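Local coordinates for protein glycoside hydrolase family 61 (Trichoderma reesei QM6a, PDB 5O2X) that probably cleaves cellulose oxidatively, as a copper-dependent lytic polysaccharide monooxygenase of Auxiliary Activity family 9, at residues V44-Y49 with P204-N209; T74-W79 with Q234-A239; I160-A165 with N169-Y174. All coordinates share one frame; numbering follows the deposited sequence. Where two conformers were deposited one is given.

Contact 1: residues V44-Y49 with P204-N209; sequences VSPDAY and PGVLIN
V206 meets Y49 with both methyl groups and P46 with CG1. V206 CG1 lies at the edge of the Y49 ring, near the ring plane. It is 3.8 Å from Y49 CE2 and 3.7 Å from Y49 OH. V206 CG2 backs up this touch, 3.9 Å from Y49 OH. V206 CG1 stands anti to its backbone N (chi1 171°), and this turns it to the phenol end of Y49. P46 adds a lighter contact, with its CG 4.0 Å from V206 CG1. No hydrogen bond joins the two segments.

P46 and Y49 belong to a tight turn around a short 3-10 segment at 46-47. The turn lies in the long loop between strand 12-15 and helix 53-56, and V206 belongs to the loop between strands 193-194 and 241-243. The contact is apolar packing between two loops at the hairpin end of strands 151-161 and 172-183, with the P46 side chain about 13 Å from the copper. A48 N bonds to S45 O, and Y49 N to P46 O at 3.0 Å. This winding sets P46 CA over the centre of one face of the Y49 ring, 3.4 Å above its plane. The hydroxyl of Y49, which touches the V206 methyls, is hydrogen-bonded to N173 OD1. An alanine here is likely to leave N173 OD1 without this partner and open a gap beside V206 and beneath P46 CA.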
# COMPACT_ATOMS: atom_id res chain seq x y z
N VAL A 44 -0.04 5.48 -11.10
CA VAL A 44 -1.35 6.05 -11.40
C VAL A 44 -1.28 7.54 -11.13
O VAL A 44 -0.76 7.96 -10.08
CB VAL A 44 -2.45 5.37 -10.55
CG1 VAL A 44 -3.81 5.93 -10.93
CG2 VAL A 44 -2.42 3.87 -10.72
N SER A 45 -1.74 8.35 -12.08
CA SER A 45 -1.67 9.80 -11.96
C SER A 45 -2.96 10.37 -11.43
O SER A 45 -4.02 9.73 -11.43
CB SER A 45 -1.41 10.41 -13.36
OG SER A 45 -0.18 10.03 -13.90
N PRO A 46 -2.95 11.67 -11.03
CA PRO A 46 -4.16 12.31 -10.53
C PRO A 46 -5.34 12.30 -11.50
O PRO A 46 -6.48 12.28 -11.05
CB PRO A 46 -3.69 13.73 -10.17
CG PRO A 46 -2.26 13.53 -9.77
CD PRO A 46 -1.74 12.49 -10.74
N ASP A 47 -5.07 12.30 -12.80
CA ASP A 47 -6.14 12.23 -13.78
C ASP A 47 -6.83 10.85 -13.80
O ASP A 47 -7.83 10.71 -14.50
CB ASP A 47 -5.71 12.70 -15.18
CG ASP A 47 -4.68 11.78 -15.87
OD1 ASP A 47 -4.33 10.76 -15.34
OD2 ASP A 47 -4.14 12.13 -16.93
N ALA A 48 -6.38 9.92 -12.96
CA ALA A 48 -7.03 8.65 -12.76
C ALA A 48 -7.46 8.43 -11.32
O ALA A 48 -7.89 7.32 -10.97
CB ALA A 48 -6.16 7.51 -13.28
N TYR A 49 -7.45 9.48 -10.51
CA TYR A 49 -7.88 9.31 -9.11
C TYR A 49 -9.36 8.97 -8.97
O TYR A 49 -9.76 8.43 -7.94
CB TYR A 49 -7.60 10.57 -8.31
CG TYR A 49 -6.16 10.81 -7.91
CD1 TYR A 49 -5.14 9.87 -8.07
CD2 TYR A 49 -5.83 12.04 -7.34
CE1 TYR A 49 -3.84 10.13 -7.64
CE2 TYR A 49 -4.54 12.30 -6.90
CZ TYR A 49 -3.56 11.34 -7.01
OH TYR A 49 -2.31 11.64 -6.54
N PRO A 204 -3.92 19.27 -1.02
CA PRO A 204 -2.67 19.96 -0.63
C PRO A 204 -1.44 19.08 -0.57
O PRO A 204 -0.33 19.61 -0.70
CB PRO A 204 -3.03 20.58 0.73
CG PRO A 204 -4.16 19.75 1.22
CD PRO A 204 -4.96 19.38 0.02
N GLY A 205 -1.62 17.78 -0.40
CA GLY A 205 -0.50 16.85 -0.45
C GLY A 205 -0.28 16.16 -1.79
O GLY A 205 0.56 15.29 -1.92
N VAL A 206 -1.06 16.58 -2.79
CA VAL A 206 -0.98 16.07 -4.17
C VAL A 206 -0.37 17.11 -5.11
O VAL A 206 0.53 16.79 -5.87
CB VAL A 206 -2.36 15.61 -4.67
CG1 VAL A 206 -2.33 15.29 -6.17
CG2 VAL A 206 -2.84 14.41 -3.87
N LEU A 207 -0.90 18.33 -5.05
CA LEU A 207 -0.41 19.44 -5.87
C LEU A 207 0.43 20.29 -4.92
O LEU A 207 -0.10 21.09 -4.14
CB LEU A 207 -1.59 20.19 -6.49
CG LEU A 207 -1.20 21.39 -7.35
CD1 LEU A 207 -0.33 20.97 -8.52
CD2 LEU A 207 -2.44 22.09 -7.84
N ILE A 208 1.73 20.07 -4.96
CA ILE A 208 2.63 20.56 -3.95
C ILE A 208 4.03 20.65 -4.51
O ILE A 208 4.51 19.69 -5.13
CB ILE A 208 2.60 19.66 -2.70
CG1 ILE A 208 3.53 20.26 -1.63
CG2 ILE A 208 2.91 18.21 -3.02
CD1 ILE A 208 3.51 19.56 -0.33
N ASN A 209 4.70 21.75 -4.20
CA ASN A 209 6.12 21.92 -4.48
C ASN A 209 6.90 21.57 -3.24
O ASN A 209 6.80 22.28 -2.22
CB ASN A 209 6.38 23.37 -4.88
CG ASN A 209 7.80 23.61 -5.24
OD1 ASN A 209 8.58 22.64 -5.42
ND2 ASN A 209 8.18 24.87 -5.38

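Contact 2: residues T74-W79 with Q234-A239; sequences TILFQW and QGSSAA. With MAN (alpha-D-mannopyranose), chain N; MAN (alpha-D-mannopyranose), chain M; NAG (2-acetamido-2-deoxy-beta-D-glucopyranose), chain C.
L76 reaches out from its strand and touches the backbone of S236 and S237 with one methyl group. L76 CD1 is 3.6 Å from S237 N and 3.9 Å from S236 CA. The contact buries S237 N, which has no hydrogen-bond partner. L76 CG is anti to its backbone N (chi1 177°), which carries CD1 out to the 234-239 segment.

Sugars make the polar links. S236 OG and S237 OG each carry an alpha-mannose. The mannose on S237 grips T74 OG1 with two hydroxyls, O6 at 2.8 Å and O4 at 2.9 Å. The mannose on S236 donates from O2 to Q78 OE1 at 2.7 Å. The Q78 chain bends at chi2 (72°), and its NE2 bonds to N137 O and weakly to W79 O. This fixes the amide with its oxygen at the mannose. An N-acetylglucosamine lies beside the same amide.

Further out, L76 is hydrogen-bonded through its backbone to V8 of strand 3-9, and F77 to W140 of strand 139-143. An extended, O-mannosylated segment thus lies against a strand of the five-stranded sheet. This is consistent with a serine-rich predicted linker that forms an integral part of the catalytic domain.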
# COMPACT_ATOMS: atom_id res chain seq x y z
N THR A 74 2.79 -8.05 12.19
CA THR A 74 3.38 -7.03 11.35
C THR A 74 3.67 -7.63 9.97
O THR A 74 3.97 -8.81 9.80
CB THR A 74 4.61 -6.34 11.88
OG1 THR A 74 5.71 -7.19 11.80
CG2 THR A 74 4.36 -5.68 13.20
N ILE A 75 3.52 -6.77 8.97
CA ILE A 75 3.72 -7.13 7.57
C ILE A 75 4.79 -6.20 7.00
O ILE A 75 4.67 -4.97 7.08
CB ILE A 75 2.41 -6.99 6.77
CG1 ILE A 75 1.34 -7.92 7.38
CG2 ILE A 75 2.68 -7.31 5.29
CD1 ILE A 75 0.02 -7.90 6.67
N LEU A 76 5.83 -6.81 6.46
CA LEU A 76 6.92 -6.12 5.78
C LEU A 76 6.68 -6.20 4.29
O LEU A 76 6.45 -7.28 3.73
CB LEU A 76 8.26 -6.77 6.19
CG LEU A 76 9.49 -6.20 5.49
CD1 LEU A 76 10.66 -6.28 6.41
CD2 LEU A 76 9.77 -6.93 4.15
N PHE A 77 6.74 -5.04 3.63
CA PHE A 77 6.64 -4.92 2.18
C PHE A 77 8.03 -4.72 1.60
O PHE A 77 8.76 -3.84 2.05
CB PHE A 77 5.80 -3.72 1.79
CG PHE A 77 4.41 -3.73 2.34
CD1 PHE A 77 3.38 -4.46 1.77
CD2 PHE A 77 4.15 -2.99 3.48
CE1 PHE A 77 2.12 -4.44 2.32
CE2 PHE A 77 2.90 -2.93 4.03
CZ PHE A 77 1.88 -3.65 3.46
N GLN A 78 8.39 -5.52 0.59
CA GLN A 78 9.71 -5.43 -0.07
C GLN A 78 9.55 -4.88 -1.47
O GLN A 78 9.01 -5.56 -2.35
CB GLN A 78 10.34 -6.81 -0.13
CG GLN A 78 11.70 -6.84 -0.84
CD GLN A 78 12.76 -6.18 0.02
OE1 GLN A 78 13.12 -6.73 1.07
NE2 GLN A 78 13.24 -5.01 -0.40
N TRP A 79 10.03 -3.65 -1.69
CA TRP A 79 10.02 -3.00 -3.00
C TRP A 79 11.31 -3.31 -3.76
O TRP A 79 12.40 -3.36 -3.15
CB TRP A 79 9.85 -1.51 -2.83
CG TRP A 79 8.48 -1.07 -2.43
CD1 TRP A 79 7.95 -1.02 -1.17
CD2 TRP A 79 7.43 -0.65 -3.31
NE1 TRP A 79 6.65 -0.58 -1.24
CE2 TRP A 79 6.31 -0.33 -2.53
CE3 TRP A 79 7.34 -0.47 -4.70
CZ2 TRP A 79 5.13 0.14 -3.10
CZ3 TRP A 79 6.19 0.00 -5.26
CH2 TRP A 79 5.08 0.31 -4.46
N GLN A 234 10.03 1.15 12.26
CA GLN A 234 10.54 0.61 10.99
C GLN A 234 11.87 -0.11 11.20
O GLN A 234 12.62 0.19 12.09
CB GLN A 234 10.73 1.73 9.98
CG GLN A 234 9.41 2.45 9.68
CD GLN A 234 8.40 1.51 9.06
OE1 GLN A 234 8.69 0.86 8.02
NE2 GLN A 234 7.27 1.35 9.69
N GLY A 235 12.14 -1.06 10.31
CA GLY A 235 13.36 -1.84 10.32
C GLY A 235 13.10 -3.15 9.63
O GLY A 235 12.11 -3.81 9.85
N SER A 236 14.02 -3.52 8.73
CA SER A 236 13.86 -4.74 7.94
C SER A 236 14.16 -5.95 8.78
O SER A 236 14.99 -5.92 9.68
CB SER A 236 14.81 -4.65 6.77
OG SER A 236 14.57 -5.82 5.96
N SER A 237 13.50 -7.06 8.47
CA SER A 237 13.87 -8.34 9.06
C SER A 237 13.72 -9.40 7.98
O SER A 237 12.97 -9.25 7.02
CB SER A 237 13.04 -8.68 10.28
OG SER A 237 11.75 -9.02 9.88
N ALA A 238 14.49 -10.46 8.16
CA ALA A 238 14.54 -11.56 7.21
C ALA A 238 13.36 -12.50 7.43
O ALA A 238 12.89 -12.67 8.55
CB ALA A 238 15.84 -12.33 7.37
N ALA A 239 12.92 -13.16 6.38
CA ALA A 239 12.01 -14.26 6.53
C ALA A 239 12.71 -15.46 7.08
O ALA A 239 13.92 -15.66 6.86
CB ALA A 239 11.41 -14.62 5.18
C1 MAN N . 10.89 -9.33 10.98
C2 MAN N . 9.76 -10.21 10.47
C3 MAN N . 8.81 -9.39 9.57
C4 MAN N . 8.33 -8.18 10.33
C5 MAN N . 9.55 -7.37 10.78
C6 MAN N . 9.19 -6.18 11.61
O2 MAN N . 9.01 -10.75 11.55
O3 MAN N . 7.74 -10.22 9.13
O4 MAN N . 7.49 -7.40 9.48
O5 MAN N . 10.40 -8.16 11.59
O6 MAN N . 8.32 -6.57 12.71
C1 MAN M . 15.25 -5.74 4.71
C2 MAN M . 14.85 -6.98 3.95
C3 MAN M . 15.43 -8.22 4.58
C4 MAN M . 16.92 -8.10 4.81
C5 MAN M . 17.24 -6.79 5.52
C6 MAN M . 18.72 -6.52 5.60
O2 MAN M . 15.35 -6.82 2.61
O3 MAN M . 15.16 -9.37 3.76
O4 MAN M . 17.35 -9.20 5.62
O5 MAN M . 16.65 -5.67 4.87
O6 MAN M . 18.98 -5.38 6.42
C1 NAG C . 17.70 -6.10 -0.01
C2 NAG C . 18.34 -7.43 0.28
C3 NAG C . 18.62 -8.12 -1.05
C4 NAG C . 17.37 -8.25 -1.88
C5 NAG C . 16.64 -6.92 -1.99
C6 NAG C . 15.26 -7.07 -2.55
C7 NAG C . 19.91 -8.10 2.02
C8 NAG C . 21.20 -7.80 2.71
N2 NAG C . 19.55 -7.26 1.05
O3 NAG C . 19.21 -9.41 -0.86
O4 NAG C . 17.68 -8.72 -3.21
O5 NAG C . 16.46 -6.34 -0.66
O6 NAG C . 14.49 -8.01 -1.81
O7 NAG C . 19.19 -9.05 2.35

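Contact 3: residues I160-A165 with N169-Y174; sequences IALHSA and NGAQNY. With SO4 (sulfate ion), chain T.
The end of the beta hairpin of strands 151-161 and 172-183 is closed by A161 and Q172, an antiparallel hydrogen-bonded pair. A161 N donates to Q172 O at 2.8 Å, and Q172 N to A161 O at 3.1 Å. I160 and N173 form the next, non-hydrogen-bonded pair.

The face with A161 and Q172 borders the copper site, where the Y174 side chain lies about 3 Å from the copper. Y174 OH donates to Q172 OE1 at 2.7 Å, tilted 35° out of the carbonyl plane. Q172 thus lies in the second shell and is likely to steady the phenol; Y174 OH also bonds weakly to the N of the modified histidine at position 1. The Q172 chain is extended beyond CG, which brings the amide to H163. The ring and amide planes stand 87° apart, and H163 CE1 is 3.3 Å from Q172 OE1. A sulfate, probably from the crystallisation liquor, takes bonds on O4 from H163 NE2 and Q172 NE2. H163 also stacks on H86, a copper-site residue.

A type I turn runs from L162 to A165. One water donates to A161 O and G170 O and accepts from S164 N.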
# COMPACT_ATOMS: atom_id res chain seq x y z
N ILE A 160 3.60 7.41 -2.59
CA ILE A 160 3.30 8.51 -3.51
C ILE A 160 4.64 9.22 -3.75
O ILE A 160 5.43 9.45 -2.80
CB ILE A 160 2.24 9.44 -2.94
CG1 ILE A 160 0.96 8.67 -2.57
CG2 ILE A 160 1.92 10.53 -3.98
CD1 ILE A 160 -0.10 9.48 -1.93
N ALA A 161 4.97 9.48 -5.00
CA ALA A 161 6.16 10.22 -5.35
C ALA A 161 5.78 11.64 -5.70
O ALA A 161 4.87 11.88 -6.50
CB ALA A 161 6.86 9.58 -6.52
N LEU A 162 6.54 12.59 -5.12
CA LEU A 162 6.22 14.00 -5.20
C LEU A 162 7.25 14.84 -5.94
O LEU A 162 7.13 16.07 -5.95
CB LEU A 162 5.99 14.58 -3.80
CG LEU A 162 4.85 13.96 -3.01
CD1 LEU A 162 4.82 14.58 -1.62
CD2 LEU A 162 3.50 14.10 -3.71
N HIS A 163 8.28 14.22 -6.52
CA HIS A 163 9.31 15.01 -7.21
C HIS A 163 8.79 15.86 -8.36
O HIS A 163 9.37 16.89 -8.68
CB HIS A 163 10.42 14.08 -7.69
CG HIS A 163 9.93 12.99 -8.58
ND1 HIS A 163 9.08 12.00 -8.13
CD2 HIS A 163 10.12 12.80 -9.91
CE1 HIS A 163 8.79 11.22 -9.16
NE2 HIS A 163 9.41 11.67 -10.24
N SER A 164 7.68 15.46 -8.96
CA SER A 164 7.04 16.18 -10.10
C SER A 164 5.68 16.72 -9.73
O SER A 164 4.94 17.18 -10.58
CB SER A 164 6.98 15.29 -11.35
OG SER A 164 8.30 15.05 -11.81
N ALA A 165 5.35 16.72 -8.43
CA ALA A 165 4.00 17.06 -7.96
C ALA A 165 3.70 18.52 -7.90
O ALA A 165 2.56 18.91 -7.60
CB ALA A 165 3.77 16.40 -6.64
N ASN A 169 -1.40 17.23 -12.20
CA ASN A 169 -1.24 15.88 -12.71
C ASN A 169 0.15 15.30 -12.51
O ASN A 169 0.44 14.26 -13.09
CB ASN A 169 -1.72 15.73 -14.16
CG ASN A 169 -2.15 14.32 -14.47
OD1 ASN A 169 -2.75 13.64 -13.67
ND2 ASN A 169 -1.88 13.85 -15.68
N GLY A 170 0.96 15.90 -11.66
CA GLY A 170 2.35 15.48 -11.52
C GLY A 170 2.65 14.45 -10.47
O GLY A 170 3.65 13.73 -10.59
N ALA A 171 1.83 14.35 -9.43
CA ALA A 171 2.03 13.32 -8.40
C ALA A 171 1.96 11.95 -9.04
O ALA A 171 1.25 11.75 -10.03
CB ALA A 171 0.97 13.45 -7.32
N GLN A 172 2.66 10.99 -8.43
CA GLN A 172 2.67 9.62 -8.94
C GLN A 172 2.33 8.67 -7.83
O GLN A 172 3.02 8.62 -6.81
CB GLN A 172 4.06 9.27 -9.48
CG GLN A 172 4.49 10.10 -10.67
CD GLN A 172 5.94 9.88 -11.05
OE1 GLN A 172 6.63 9.06 -10.45
NE2 GLN A 172 6.40 10.62 -12.05
N ASN A 173 1.24 7.90 -7.99
CA ASN A 173 0.80 6.99 -6.93
C ASN A 173 1.15 5.56 -7.33
O ASN A 173 0.92 5.13 -8.47
CB ASN A 173 -0.70 7.08 -6.71
CG ASN A 173 -1.12 8.39 -6.10
OD1 ASN A 173 -0.78 9.46 -6.59
ND2 ASN A 173 -1.88 8.31 -5.01
N TYR A 174 1.63 4.78 -6.34
CA TYR A 174 2.06 3.41 -6.58
C TYR A 174 1.33 2.48 -5.62
O TYR A 174 1.94 1.91 -4.67
CB TYR A 174 3.58 3.29 -6.40
CG TYR A 174 4.39 4.16 -7.37
CD1 TYR A 174 4.63 5.48 -7.12
CD2 TYR A 174 4.93 3.61 -8.53
CE1 TYR A 174 5.41 6.24 -7.97
CE2 TYR A 174 5.70 4.34 -9.41
CZ TYR A 174 5.97 5.67 -9.10
OH TYR A 174 6.75 6.39 -10.00
S SO4 T . 10.39 10.56 -13.62
O1 SO4 T . 11.48 11.52 -13.36
O2 SO4 T . 10.20 10.64 -15.08
O3 SO4 T . 10.77 9.22 -13.12
O4 SO4 T . 9.22 10.93 -12.90
O HOH W 1 5.74 13.39 -8.71

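Overall arrangement
Contacts 1 and 3 lie side by side, their centres about 6 Å apart, and both are buried. They share a junction: the 44-49 turn bonds to the hairpin end through D47 N to N169 OD1, and P46 packs on A171. Contact 3 is the largest interface and joins two strands by backbone bonds near the copper. Contact 1 joins two loops by apolar side chains. Contact 2 is on the opposite side of the chain's centre from contact 1, about 27 Å away between centres. It is only partly buried, and its polar links run through sugars. It still touches contact 3, where W79 CH2 packs 3.5 Å from Y174 O.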